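Local coordinates for uncharacterized protein (Bacillus cereus, PDB 5F2H), which is of unknown function but belongs to the alpha/beta hydrolase superfamily and probably acts as a hydrolase, at residues Ile134-Asp139 against Ala161-Ser166; Phe174-Ile179 against Phe207-Arg212; Arg181-Leu186 against Leu215-His220; Ile229-Trp234 against His294-Asp299. All coordinates share one frame; numbering follows the deposited sequence.

Contact 1 (Ile134-Asp139 against Ala161-Ser166); sequences IAMHGD and ALPQSS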
loop_
_atom_site.group_PDB
_atom_site.type_symbol
_atom_site.label_atom_id
_atom_site.label_comp_id
_atom_site.label_asym_id
_atom_site.label_seq_id
_atom_site.Cartn_x
_atom_site.Cartn_y
_atom_site.Cartn_z
ATOM N N ILE B 134 -11.788 -3.051 10.868
ATOM C CA ILE B 134 -12.818 -3.938 11.338
ATOM C C ILE B 134 -14.024 -3.123 11.735
ATOM O O ILE B 134 -13.912 -2.230 12.553
ATOM C CB ILE B 134 -12.354 -4.728 12.541
ATOM C CG1 ILE B 134 -10.975 -5.300 12.286
ATOM C CG2 ILE B 134 -13.358 -5.810 12.852
ATOM C CD1 ILE B 134 -10.448 -6.129 13.447
ATOM N N ALA B 135 -15.167 -3.413 11.135
ATOM C CA ALA B 135 -16.380 -2.695 11.454
ATOM C C ALA B 135 -17.304 -3.613 12.218
ATOM O O ALA B 135 -17.439 -4.787 11.845
ATOM C CB ALA B 135 -17.062 -2.200 10.197
HETATM N N MSE B 136 -17.964 -3.069 13.249
HETATM C CA MSE B 136 -18.888 -3.842 14.079
HETATM C C MSE B 136 -20.326 -3.421 13.967
HETATM O O MSE B 136 -20.714 -2.336 14.394
HETATM C CB MSE B 136 -18.545 -3.688 15.567
HETATM C CG MSE B 136 -17.086 -3.967 15.893
HETATM SE SE MSE B 136 -16.846 -5.924 15.801
HETATM C CE MSE B 136 -15.485 -5.678 14.444
ATOM N N HIS B 137 -21.151 -4.320 13.463
ATOM C CA HIS B 137 -22.566 -4.056 13.328
ATOM C C HIS B 137 -23.252 -3.765 14.653
ATOM O O HIS B 137 -22.718 -4.078 15.711
ATOM C CB HIS B 137 -23.250 -5.261 12.686
ATOM C CG HIS B 137 -23.269 -6.496 13.541
ATOM N ND1 HIS B 137 -24.308 -6.796 14.397
ATOM C CD2 HIS B 137 -22.405 -7.535 13.624
ATOM C CE1 HIS B 137 -24.086 -7.966 14.965
ATOM N NE2 HIS B 137 -22.931 -8.428 14.524
ATOM N N GLY B 138 -24.452 -3.194 14.567
ATOM C CA GLY B 138 -25.280 -2.864 15.718
ATOM C C GLY B 138 -26.174 -4.021 16.143
ATOM O O GLY B 138 -26.192 -5.055 15.519
ATOM N N ASP B 139 -26.911 -3.882 17.231
ATOM C CA ASP B 139 -27.768 -4.993 17.652
ATOM C C ASP B 139 -28.830 -5.209 16.621
ATOM O O ASP B 139 -29.231 -4.257 15.950
ATOM C CB ASP B 139 -28.387 -4.757 19.034
ATOM C CG ASP B 139 -27.361 -4.879 20.159
ATOM O OD1 ASP B 139 -26.312 -5.533 19.921
ATOM O OD2 ASP B 139 -27.624 -4.371 21.287
ATOM N N ALA B 161 -12.903 -6.192 7.335
ATOM C CA ALA B 161 -13.344 -7.371 8.029
ATOM C C ALA B 161 -14.646 -7.004 8.703
ATOM O O ALA B 161 -14.723 -5.989 9.388
ATOM C CB ALA B 161 -12.329 -7.763 9.071
ATOM N N LEU B 162 -15.687 -7.788 8.464
ATOM C CA LEU B 162 -16.978 -7.538 9.084
ATOM C C LEU B 162 -17.328 -8.764 9.916
ATOM O O LEU B 162 -17.712 -9.787 9.367
ATOM C CB LEU B 162 -18.062 -7.261 8.041
ATOM C CG LEU B 162 -17.875 -6.032 7.140
ATOM C CD1 LEU B 162 -19.007 -5.909 6.128
ATOM C CD2 LEU B 162 -17.776 -4.761 7.952
ATOM N N PRO B 163 -17.172 -8.673 11.246
ATOM C CA PRO B 163 -17.491 -9.805 12.112
ATOM C C PRO B 163 -18.965 -9.850 12.445
ATOM O O PRO B 163 -19.612 -8.822 12.460
ATOM C CB PRO B 163 -16.680 -9.524 13.383
ATOM C CG PRO B 163 -15.680 -8.479 12.999
ATOM C CD PRO B 163 -16.405 -7.658 11.977
ATOM N N GLN B 164 -19.488 -11.041 12.672
ATOM C CA GLN B 164 -20.881 -11.207 13.013
ATOM C C GLN B 164 -20.938 -11.947 14.357
ATOM O O GLN B 164 -20.270 -12.985 14.547
ATOM C CB GLN B 164 -21.610 -12.004 11.946
ATOM C CG GLN B 164 -23.119 -11.954 12.059
ATOM C CD GLN B 164 -23.787 -12.752 10.947
ATOM O OE1 GLN B 164 -24.414 -12.189 10.052
ATOM N NE2 GLN B 164 -23.538 -14.041 10.926
ATOM N N SER B 165 -21.760 -11.432 15.273
ATOM C CA SER B 165 -21.887 -12.031 16.587
ATOM C C SER B 165 -22.587 -13.366 16.534
ATOM O O SER B 165 -23.463 -13.594 15.713
ATOM C CB SER B 165 -22.662 -11.108 17.524
ATOM O OG SER B 165 -22.876 -11.740 18.781
ATOM N N SER B 166 -22.192 -14.249 17.426
ATOM C CA SER B 166 -22.807 -15.552 17.510
ATOM C C SER B 166 -24.139 -15.485 18.257
ATOM O O SER B 166 -24.934 -16.404 18.165
ATOM C CB SER B 166 -21.884 -16.481 18.270
ATOM O OG SER B 166 -21.611 -15.938 19.549
HETATM O O HOH W 1 -19.821 -6.358 11.588
#

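Contact 2 (Phe174-Ile179 against Phe207-Arg212); sequences FVWDDI and FSAGAR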
loop_
_atom_site.group_PDB
_atom_site.type_symbol
_atom_site.label_atom_id
_atom_site.label_comp_id
_atom_site.label_asym_id
_atom_site.label_seq_id
_atom_site.Cartn_x
_atom_site.Cartn_y
_atom_site.Cartn_z
ATOM N N PHE B 174 -28.585 -10.438 14.803
ATOM C CA PHE B 174 -27.592 -10.759 15.804
ATOM C C PHE B 174 -27.320 -9.607 16.810
ATOM O O PHE B 174 -27.432 -8.428 16.448
ATOM C CB PHE B 174 -26.325 -11.164 15.050
ATOM C CG PHE B 174 -26.518 -12.323 14.101
ATOM C CD1 PHE B 174 -26.378 -13.632 14.544
ATOM C CD2 PHE B 174 -26.804 -12.113 12.759
ATOM C CE1 PHE B 174 -26.542 -14.702 13.674
ATOM C CE2 PHE B 174 -26.995 -13.182 11.885
ATOM C CZ PHE B 174 -26.849 -14.475 12.345
ATOM N N VAL B 175 -26.939 -9.941 18.050
ATOM C CA VAL B 175 -26.695 -8.919 19.096
ATOM C C VAL B 175 -25.438 -9.054 19.914
ATOM O O VAL B 175 -24.900 -10.158 20.057
ATOM C CB VAL B 175 -27.818 -8.892 20.153
ATOM C CG1 VAL B 175 -29.147 -8.509 19.514
ATOM C CG2 VAL B 175 -27.940 -10.233 20.852
ATOM N N TRP B 176 -25.026 -7.929 20.516
ATOM C CA TRP B 176 -23.826 -7.867 21.373
ATOM C C TRP B 176 -24.172 -7.759 22.872
ATOM O O TRP B 176 -23.452 -7.114 23.625
ATOM C CB TRP B 176 -22.941 -6.687 20.979
ATOM C CG TRP B 176 -22.487 -6.738 19.586
ATOM C CD1 TRP B 176 -22.962 -6.006 18.525
ATOM C CD2 TRP B 176 -21.516 -7.628 19.051
ATOM N NE1 TRP B 176 -22.310 -6.363 17.375
ATOM C CE2 TRP B 176 -21.428 -7.370 17.664
ATOM C CE3 TRP B 176 -20.699 -8.620 19.609
ATOM C CZ2 TRP B 176 -20.534 -8.038 16.837
ATOM C CZ3 TRP B 176 -19.816 -9.307 18.767
ATOM C CH2 TRP B 176 -19.742 -9.000 17.393
ATOM N N ASP B 177 -25.259 -8.409 23.295
ATOM C CA ASP B 177 -25.708 -8.386 24.694
ATOM C C ASP B 177 -24.598 -8.716 25.673
ATOM O O ASP B 177 -24.220 -7.883 26.503
ATOM C CB ASP B 177 -26.835 -9.395 24.913
ATOM C CG ASP B 177 -28.117 -9.006 24.250
ATOM O OD1 ASP B 177 -28.273 -7.829 23.831
ATOM O OD2 ASP B 177 -29.001 -9.887 24.226
ATOM N N ASP B 178 -24.101 -9.945 25.526
ATOM C CA ASP B 178 -23.041 -10.515 26.322
ATOM C C ASP B 178 -21.741 -9.972 25.767
ATOM O O ASP B 178 -21.134 -10.587 24.911
ATOM C CB ASP B 178 -23.108 -12.053 26.218
ATOM C CG ASP B 178 -22.144 -12.764 27.158
ATOM O OD1 ASP B 178 -21.180 -12.133 27.661
ATOM O OD2 ASP B 178 -22.362 -13.974 27.402
ATOM N N ILE B 179 -21.314 -8.817 26.278
ATOM C CA ILE B 179 -20.087 -8.167 25.806
ATOM C C ILE B 179 -18.802 -8.946 26.009
ATOM O O ILE B 179 -17.734 -8.488 25.586
ATOM C CB ILE B 179 -19.887 -6.722 26.343
ATOM C CG1 ILE B 179 -19.698 -6.694 27.867
ATOM C CG2 ILE B 179 -21.042 -5.827 25.899
ATOM C CD1 ILE B 179 -19.441 -5.303 28.423
ATOM N N PHE B 207 -20.941 0.625 15.250
ATOM C CA PHE B 207 -22.196 1.352 15.311
ATOM C C PHE B 207 -22.964 0.854 16.557
ATOM O O PHE B 207 -23.173 -0.352 16.704
ATOM C CB PHE B 207 -22.948 1.094 13.974
ATOM C CG PHE B 207 -24.311 1.690 13.910
ATOM C CD1 PHE B 207 -24.479 3.037 13.640
ATOM C CD2 PHE B 207 -25.421 0.920 14.148
ATOM C CE1 PHE B 207 -25.731 3.617 13.657
ATOM C CE2 PHE B 207 -26.689 1.484 14.123
ATOM C CZ PHE B 207 -26.845 2.834 13.878
ATOM N N SER B 208 -23.362 1.765 17.457
ATOM C CA SER B 208 -24.075 1.421 18.721
ATOM C C SER B 208 -23.315 0.342 19.491
ATOM O O SER B 208 -22.096 0.427 19.616
ATOM C CB SER B 208 -25.509 0.947 18.461
ATOM O OG SER B 208 -26.303 1.973 17.919
ATOM N N ALA B 209 -24.034 -0.698 19.927
ATOM C CA ALA B 209 -23.480 -1.826 20.642
ATOM C C ALA B 209 -22.270 -2.358 19.960
ATOM O O ALA B 209 -21.433 -2.984 20.572
ATOM C CB ALA B 209 -24.507 -2.952 20.746
ATOM N N GLY B 210 -22.187 -2.179 18.660
ATOM C CA GLY B 210 -21.035 -2.675 17.949
ATOM C C GLY B 210 -19.855 -1.901 18.441
ATOM O O GLY B 210 -18.838 -2.462 18.808
ATOM N N ALA B 211 -20.015 -0.591 18.486
ATOM C CA ALA B 211 -18.936 0.265 18.941
ATOM C C ALA B 211 -18.577 -0.061 20.408
ATOM O O ALA B 211 -17.415 0.059 20.782
ATOM C CB ALA B 211 -19.297 1.735 18.750
ATOM N N ARG B 212 -19.553 -0.520 21.202
ATOM C CA ARG B 212 -19.320 -0.860 22.608
ATOM C C ARG B 212 -18.285 -1.965 22.758
ATOM O O ARG B 212 -17.265 -1.770 23.444
ATOM C CB ARG B 212 -20.609 -1.276 23.344
ATOM C CG ARG B 212 -20.333 -1.400 24.850
ATOM C CD ARG B 212 -21.431 -1.544 25.922
ATOM N NE ARG B 212 -22.265 -2.729 25.914
ATOM C CZ ARG B 212 -22.945 -3.178 26.977
ATOM N NH1 ARG B 212 -22.767 -2.673 28.209
ATOM N NH2 ARG B 212 -23.693 -4.266 26.844
#

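Contact 3 (Arg181-Leu186 against Leu215-His220); sequences RGKEEL and LYTILH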
loop_
_atom_site.group_PDB
_atom_site.type_symbol
_atom_site.label_atom_id
_atom_site.label_comp_id
_atom_site.label_asym_id
_atom_site.label_seq_id
_atom_site.Cartn_x
_atom_site.Cartn_y
_atom_site.Cartn_z
ATOM N N ARG B 181 -18.422 -12.518 25.281
ATOM C CA ARG B 181 -18.287 -13.382 24.106
ATOM C C ARG B 181 -17.862 -12.485 22.945
ATOM O O ARG B 181 -17.001 -12.841 22.157
ATOM C CB ARG B 181 -19.605 -14.069 23.810
ATOM C CG ARG B 181 -20.045 -15.002 24.911
ATOM C CD ARG B 181 -21.474 -15.464 24.723
ATOM N NE ARG B 181 -21.713 -16.109 23.442
ATOM C CZ ARG B 181 -22.902 -16.586 23.072
ATOM N NH1 ARG B 181 -23.941 -16.506 23.900
ATOM N NH2 ARG B 181 -23.059 -17.155 21.882
ATOM N N GLY B 182 -18.444 -11.295 22.879
ATOM C CA GLY B 182 -18.110 -10.344 21.849
ATOM C C GLY B 182 -16.632 -10.035 21.840
ATOM O O GLY B 182 -15.978 -10.148 20.820
ATOM N N LYS B 183 -16.104 -9.608 22.970
ATOM C CA LYS B 183 -14.691 -9.293 23.065
ATOM C C LYS B 183 -13.865 -10.501 22.662
ATOM O O LYS B 183 -12.854 -10.354 21.993
ATOM C CB LYS B 183 -14.332 -8.961 24.504
ATOM C CG LYS B 183 -12.871 -8.582 24.718
ATOM C CD LYS B 183 -12.521 -8.520 26.191
ATOM C CE LYS B 183 -12.648 -9.906 26.814
ATOM N NZ LYS B 183 -12.268 -9.929 28.253
ATOM N N GLU B 184 -14.282 -11.685 23.111
ATOM C CA GLU B 184 -13.570 -12.938 22.810
ATOM C C GLU B 184 -13.520 -13.189 21.337
ATOM O O GLU B 184 -12.450 -13.359 20.789
ATOM C CB GLU B 184 -14.226 -14.141 23.481
ATOM C CG GLU B 184 -14.230 -14.086 24.994
ATOM C CD GLU B 184 -15.015 -15.220 25.606
ATOM O OE1 GLU B 184 -15.384 -16.161 24.868
ATOM O OE2 GLU B 184 -15.270 -15.159 26.830
ATOM N N GLU B 185 -14.689 -13.218 20.711
ATOM C CA GLU B 185 -14.806 -13.434 19.266
ATOM C C GLU B 185 -13.971 -12.415 18.533
ATOM O O GLU B 185 -13.128 -12.780 17.729
ATOM C CB GLU B 185 -16.258 -13.343 18.805
ATOM C CG GLU B 185 -17.136 -14.426 19.409
ATOM C CD GLU B 185 -18.592 -14.304 19.018
ATOM O OE1 GLU B 185 -18.893 -13.639 17.976
ATOM O OE2 GLU B 185 -19.427 -14.908 19.741
ATOM N N LEU B 186 -14.153 -11.143 18.864
ATOM C CA LEU B 186 -13.390 -10.087 18.231
ATOM C C LEU B 186 -11.901 -10.375 18.282
ATOM O O LEU B 186 -11.174 -10.063 17.348
ATOM C CB LEU B 186 -13.698 -8.713 18.831
ATOM C CG LEU B 186 -12.959 -7.566 18.109
ATOM C CD1 LEU B 186 -13.101 -7.644 16.586
ATOM C CD2 LEU B 186 -13.374 -6.177 18.588
ATOM N N LEU B 215 -14.847 -0.908 21.797
ATOM C CA LEU B 215 -14.135 -0.158 22.803
ATOM C C LEU B 215 -13.721 -1.064 23.991
ATOM O O LEU B 215 -12.626 -0.929 24.522
ATOM C CB LEU B 215 -14.974 1.025 23.295
ATOM C CG LEU B 215 -14.252 1.986 24.262
ATOM C CD1 LEU B 215 -13.078 2.648 23.561
ATOM C CD2 LEU B 215 -15.179 3.060 24.798
ATOM N N TYR B 216 -14.582 -1.988 24.386
ATOM C CA TYR B 216 -14.257 -2.876 25.488
ATOM C C TYR B 216 -13.006 -3.669 25.139
ATOM O O TYR B 216 -12.041 -3.680 25.882
ATOM C CB TYR B 216 -15.436 -3.802 25.756
ATOM C CG TYR B 216 -15.287 -4.673 26.966
ATOM C CD1 TYR B 216 -15.368 -4.128 28.237
ATOM C CD2 TYR B 216 -15.236 -6.051 26.857
ATOM C CE1 TYR B 216 -15.299 -4.918 29.365
ATOM C CE2 TYR B 216 -15.184 -6.854 27.987
ATOM C CZ TYR B 216 -15.206 -6.280 29.240
ATOM O OH TYR B 216 -15.136 -7.059 30.372
ATOM N N THR B 217 -13.002 -4.245 23.949
ATOM C CA THR B 217 -11.877 -5.047 23.467
ATOM C C THR B 217 -10.558 -4.282 23.471
ATOM O O THR B 217 -9.551 -4.763 23.986
ATOM C CB THR B 217 -12.184 -5.594 22.050
ATOM O OG1 THR B 217 -13.368 -6.407 22.114
ATOM C CG2 THR B 217 -11.067 -6.450 21.545
ATOM N N ILE B 218 -10.567 -3.096 22.882
ATOM C CA ILE B 218 -9.370 -2.270 22.840
ATOM C C ILE B 218 -8.770 -2.050 24.207
ATOM O O ILE B 218 -7.572 -2.197 24.383
ATOM C CB ILE B 218 -9.670 -0.854 22.334
ATOM C CG1 ILE B 218 -10.047 -0.882 20.852
ATOM C CG2 ILE B 218 -8.442 0.040 22.511
ATOM C CD1 ILE B 218 -10.405 0.486 20.286
ATOM N N LEU B 219 -9.617 -1.674 25.159
ATOM C CA LEU B 219 -9.194 -1.377 26.516
ATOM C C LEU B 219 -8.620 -2.562 27.271
ATOM O O LEU B 219 -7.812 -2.361 28.172
ATOM C CB LEU B 219 -10.318 -0.713 27.305
ATOM C CG LEU B 219 -10.809 0.601 26.677
ATOM C CD1 LEU B 219 -11.909 1.203 27.536
ATOM C CD2 LEU B 219 -9.685 1.610 26.466
ATOM N N HIS B 220 -9.038 -3.779 26.930
ATOM C CA HIS B 220 -8.490 -4.979 27.557
ATOM C C HIS B 220 -7.284 -5.449 26.754
ATOM O O HIS B 220 -6.812 -6.578 26.917
ATOM C CB HIS B 220 -9.529 -6.076 27.674
ATOM C CG HIS B 220 -10.541 -5.813 28.728
ATOM N ND1 HIS B 220 -10.460 -6.383 29.981
ATOM C CD2 HIS B 220 -11.612 -4.991 28.755
ATOM C CE1 HIS B 220 -11.465 -5.953 30.722
ATOM N NE2 HIS B 220 -12.182 -5.111 29.998
#

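Contact 4 (Ile229-Trp234 against His294-Asp299); sequences IFMAPW and HDYPED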
loop_
_atom_site.group_PDB
_atom_site.type_symbol
_atom_site.label_atom_id
_atom_site.label_comp_id
_atom_site.label_asym_id
_atom_site.label_seq_id
_atom_site.Cartn_x
_atom_site.Cartn_y
_atom_site.Cartn_z
ATOM N N ILE B 229 -13.258 4.467 14.930
ATOM C CA ILE B 229 -14.290 5.340 14.360
ATOM C C ILE B 229 -15.693 4.919 14.778
ATOM O O ILE B 229 -16.279 4.041 14.147
ATOM C CB ILE B 229 -14.204 5.317 12.815
ATOM C CG1 ILE B 229 -12.773 5.607 12.343
ATOM C CG2 ILE B 229 -15.174 6.320 12.205
ATOM C CD1 ILE B 229 -12.596 5.481 10.854
ATOM N N PHE B 230 -16.252 5.566 15.800
ATOM C CA PHE B 230 -17.578 5.187 16.259
ATOM C C PHE B 230 -18.706 6.048 15.747
ATOM O O PHE B 230 -18.568 7.259 15.601
ATOM C CB PHE B 230 -17.653 5.136 17.770
ATOM C CG PHE B 230 -16.615 4.261 18.401
ATOM C CD1 PHE B 230 -16.307 3.015 17.866
ATOM C CD2 PHE B 230 -16.141 4.567 19.674
ATOM C CE1 PHE B 230 -15.407 2.174 18.510
ATOM C CE2 PHE B 230 -15.259 3.730 20.321
ATOM C CZ PHE B 230 -14.882 2.536 19.736
HETATM N N MSE B 231 -19.833 5.393 15.483
HETATM C CA MSE B 231 -21.033 6.049 14.971
HETATM C C MSE B 231 -22.101 5.753 15.974
HETATM O O MSE B 231 -22.414 4.581 16.247
HETATM C CB MSE B 231 -21.369 5.453 13.600
HETATM C CG MSE B 231 -22.677 5.966 12.996
HETATM SE SE MSE B 231 -22.548 7.855 12.435
HETATM C CE MSE B 231 -23.918 8.541 13.686
ATOM N N ALA B 232 -22.622 6.803 16.595
ATOM C CA ALA B 232 -23.676 6.642 17.591
ATOM C C ALA B 232 -23.398 5.514 18.588
ATOM O O ALA B 232 -24.282 4.712 18.898
ATOM C CB ALA B 232 -24.991 6.386 16.875
ATOM N N PRO B 233 -22.172 5.450 19.101
ATOM C CA PRO B 233 -21.812 4.407 20.066
ATOM C C PRO B 233 -22.702 4.367 21.303
ATOM O O PRO B 233 -23.158 5.417 21.785
ATOM C CB PRO B 233 -20.399 4.792 20.490
ATOM C CG PRO B 233 -20.339 6.263 20.279
ATOM C CD PRO B 233 -21.193 6.552 19.082
ATOM N N TRP B 234 -22.961 3.155 21.785
ATOM C CA TRP B 234 -23.786 2.945 22.953
ATOM C C TRP B 234 -22.831 2.526 24.048
ATOM O O TRP B 234 -22.314 1.406 24.043
ATOM C CB TRP B 234 -24.857 1.905 22.677
ATOM C CG TRP B 234 -25.733 1.694 23.828
ATOM C CD1 TRP B 234 -26.607 2.609 24.368
ATOM C CD2 TRP B 234 -25.975 0.463 24.500
ATOM N NE1 TRP B 234 -27.304 2.042 25.412
ATOM C CE2 TRP B 234 -26.945 0.720 25.510
ATOM C CE3 TRP B 234 -25.444 -0.821 24.383
ATOM C CZ2 TRP B 234 -27.397 -0.268 26.391
ATOM C CZ3 TRP B 234 -25.897 -1.813 25.267
ATOM C CH2 TRP B 234 -26.868 -1.525 26.253
ATOM N N HIS B 294 -30.858 8.126 15.119
ATOM C CA HIS B 294 -30.000 6.953 15.305
ATOM C C HIS B 294 -29.842 6.215 13.981
ATOM O O HIS B 294 -30.466 5.169 13.707
ATOM C CB HIS B 294 -30.569 6.079 16.399
ATOM C CG HIS B 294 -29.676 4.950 16.811
ATOM N ND1 HIS B 294 -29.959 3.633 16.527
ATOM C CD2 HIS B 294 -28.509 4.943 17.497
ATOM C CE1 HIS B 294 -29.023 2.860 17.046
ATOM N NE2 HIS B 294 -28.137 3.630 17.647
ATOM N N ASP B 295 -28.946 6.780 13.182
ATOM C CA ASP B 295 -28.665 6.296 11.866
ATOM C C ASP B 295 -27.372 6.951 11.435
ATOM O O ASP B 295 -26.926 7.873 12.075
ATOM C CB ASP B 295 -29.803 6.783 10.967
ATOM C CG ASP B 295 -29.612 6.412 9.535
ATOM O OD1 ASP B 295 -28.856 5.457 9.269
ATOM O OD2 ASP B 295 -30.225 7.093 8.682
ATOM N N TYR B 296 -26.782 6.487 10.344
ATOM C CA TYR B 296 -25.556 7.079 9.839
ATOM C C TYR B 296 -25.912 8.307 9.007
ATOM O O TYR B 296 -27.002 8.374 8.411
ATOM C CB TYR B 296 -24.846 6.129 8.907
ATOM C CG TYR B 296 -24.421 4.805 9.471
ATOM C CD1 TYR B 296 -25.331 3.798 9.680
ATOM C CD2 TYR B 296 -23.082 4.497 9.584
ATOM C CE1 TYR B 296 -24.919 2.538 10.068
ATOM C CE2 TYR B 296 -22.659 3.247 9.980
ATOM C CZ TYR B 296 -23.580 2.272 10.205
ATOM O OH TYR B 296 -23.155 1.034 10.607
ATOM N N PRO B 297 -25.011 9.306 8.965
ATOM C CA PRO B 297 -25.281 10.508 8.145
ATOM C C PRO B 297 -25.298 10.099 6.690
ATOM O O PRO B 297 -24.628 9.134 6.309
ATOM C CB PRO B 297 -24.099 11.420 8.438
ATOM C CG PRO B 297 -23.039 10.523 8.984
ATOM C CD PRO B 297 -23.719 9.379 9.657
ATOM N N GLU B 298 -26.017 10.833 5.857
ATOM C CA GLU B 298 -26.106 10.447 4.445
ATOM C C GLU B 298 -24.777 10.603 3.670
ATOM O O GLU B 298 -24.555 9.917 2.674
ATOM C CB GLU B 298 -27.343 11.086 3.808
ATOM C CG GLU B 298 -27.743 10.475 2.473
ATOM C CD GLU B 298 -29.197 10.758 2.121
ATOM O OE1 GLU B 298 -29.999 10.955 3.058
ATOM O OE2 GLU B 298 -29.562 10.699 0.926
ATOM N N ASP B 299 -23.877 11.442 4.183
ATOM C CA ASP B 299 -22.549 11.633 3.589
ATOM C C ASP B 299 -21.516 10.985 4.542
ATOM O O ASP B 299 -20.424 11.520 4.774
ATOM C CB ASP B 299 -22.220 13.116 3.381
ATOM C CG ASP B 299 -22.082 13.892 4.684
ATOM O OD1 ASP B 299 -22.337 13.333 5.776
ATOM O OD2 ASP B 299 -21.689 15.077 4.607
#

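Contact 1 (Ile134-Asp139 against Ala161-Ser166)
One water ties Pro163 to Ala135 and His137. It donates to Pro163 O at 2.6 Å and to Ala135 O at 2.9 Å, and it accepts from His137 N. The setting is a beta-alpha-beta unit, strand 131-136, helix 143-150 and strand 158-164, in the parallel sheet of an alpha/beta hydrolase. The strands pair at Ile134 and Ala161, where Ala135 N donates to Ala161 O at 3.1 Å. Beyond this the CA atoms drift apart, from 4.8 Å between Ile134 and Ala161 to 7.4 Å between His137 and Gln164. The water sits in the widening part. The Pro163 ring packs on the isoleucine, with CG against Ile134 CG2 at 3.5 Å and the two side chains at about a right angle. Ala135 CB meets Leu162 CD2. Strand 158-164 also pairs antiparallel with a strand of the second subunit, so the sheet runs on across the interface. His137 ends the contact. A chi1 of 67° puts its CG between the backbone N and the carbonyl carbon. ND1 donates to Gly138 O at 2.8 Å, which helps fix the ring. Ser165 N lies in the ring plane, at its edge, and gives His137 NE2 a weak bond of 3.3 Å.

Contact 2 (Phe174-Ile179 against Phe207-Arg212)
The loop 174-179 passes the start of helix 209-219 with CA atoms 6.1 Å apart at Trp176 and Ala209 and 8.0 Å apart at Ile179 and Arg212, and no hydrogen bond joins the two. Residues 207-212 fit the nucleophile elbow of alpha/beta hydrolases, a sharp turn from strand to helix. Ser208 sits at its tip with a positive phi of 52°. Trp176 covers the first helical turn. Its CB packs on Ala209 CB at 4.1 Å, and its CD1 lies 3.9 Å from Gly210 CA. The indole is turned so that NE1 donates to His137 O, which holds the ring in place. Further along, Ile179 and Arg212 cross at about a right angle. Arg212 starts extended, with CG anti to the backbone N, and bends at chi3 (64°), which brings the guanidinium across to the isoleucine. Two methyl groups of Ile179 cover the same face of that group: CD1 lies 4.2 Å above the plane over its centre, and CG2 is 3.4 Å from Arg212 CZ.

Contact 3 (Arg181-Leu186 against Leu215-His220)
Lys183 and Thr217 mark the closest backbone approach of the two helices, with CA atoms 5.1 Å apart. Thr217 turns OG1 toward the other helix. This oxygen lies 3.4 Å from Lys183 CG and 3.5 Å from Leu186 CD2, but these are van der Waals contacts. Its hydrogen bond goes to Val213 O, one turn back in its own helix. Thr217 CG2 adds a contact with Leu186 CD2 at 3.8 Å. Leu186 reaches the threonine with CG anti to the backbone N, at a chi1 of -176°. The helices 179-195 and 209-219 belong to the helical layer on one side of the parallel sheet of the alpha/beta hydrolase fold. The axes of 181-186 and 215-219 cross at -66° and come within 9.2 Å. Leu186 and Ile218 both rest on Ile204 of strand 202-207. Lys183 is stretched through its first two torsions, which bring CD to the Tyr216 ring. There CD meets the ring obliquely, 3.6 Å from Tyr216 CE2. The bend at chi3 (65°) then swings CE and NZ toward His220, with NZ over one face of that ring, offset toward the rim. NZ has a weak hydrogen bond to Gln180, which also bonds Tyr216 OH, and a long, weak ion pair with Asp222. His220 in turn covers one face of the Tyr216 ring, with CD2 3.7 Å above the plane and over its centre.

Contact 4 (Ile229-Trp234 against His294-Asp299)
Met231, a selenomethionine in this crystal, reaches from the end of strand 227-231 into the loop 294-299. Its CG leaves anti to the backbone N (chi1 175°), and the chain then bends twice. CG packs on Tyr296 CD2 at 3.7 Å. The selenium and the tyrosine make a Met-aromatic contact: SE lies 5.3 Å from the ring centroid, at an oblique 47° to the ring normal. SE also meets Pro297 CD, at the corner of the proline ring, at 3.4 Å, while CE comes 3.5 Å from Asp295 O. Next to it, Ala232 CB touches His294 CD2 at 3.9 Å. No hydrogen bond spans the two segments. In the alpha/beta hydrolase fold a histidine on such a loop faces the nucleophile elbow, and here His294 NE2 is hydrogen-bonded to Ser208 OG and its side chain touches Asp263, an arrangement consistent with a Ser-His-Asp catalytic triad. Tyr296 is held from several directions: its ring stacks with those of Phe207 and Tyr149 and meets Phe300, which also packs on Met231, edge-to-face, and its OH bonds to Trp150 NE1. Its backbone N donates to Asp295 OD1 at 2.6 Å, well above the carboxylate plane and with a bent N-H...O angle of 130°. In the second subunit, Asn15 ND2 is hydrogen-bonded to His294 O.

How the contacts relate
Contacts 2 and 4 meet at the probable active site, linked by the 2.5 Å bond between Ser208 OG and His294 NE2. Ser208 N is also 3.2 Å from Met231 O. A bound Tris molecule, probably from the crystallisation liquor, lies about 4 Å from the His294 side chain and about 5 Å from that of Ala209, so it may mark the pocket. Contact 1 adjoins contact 2, their centres about 8 Å apart, and Asp139 OD1 takes a bond from Trp176 N at 2.8 Å. Contact 3 is farther from this site: its centre is about 10 Å from that of contact 2, with which it shares helix 209-219, and about 20 Å from that of contact 4.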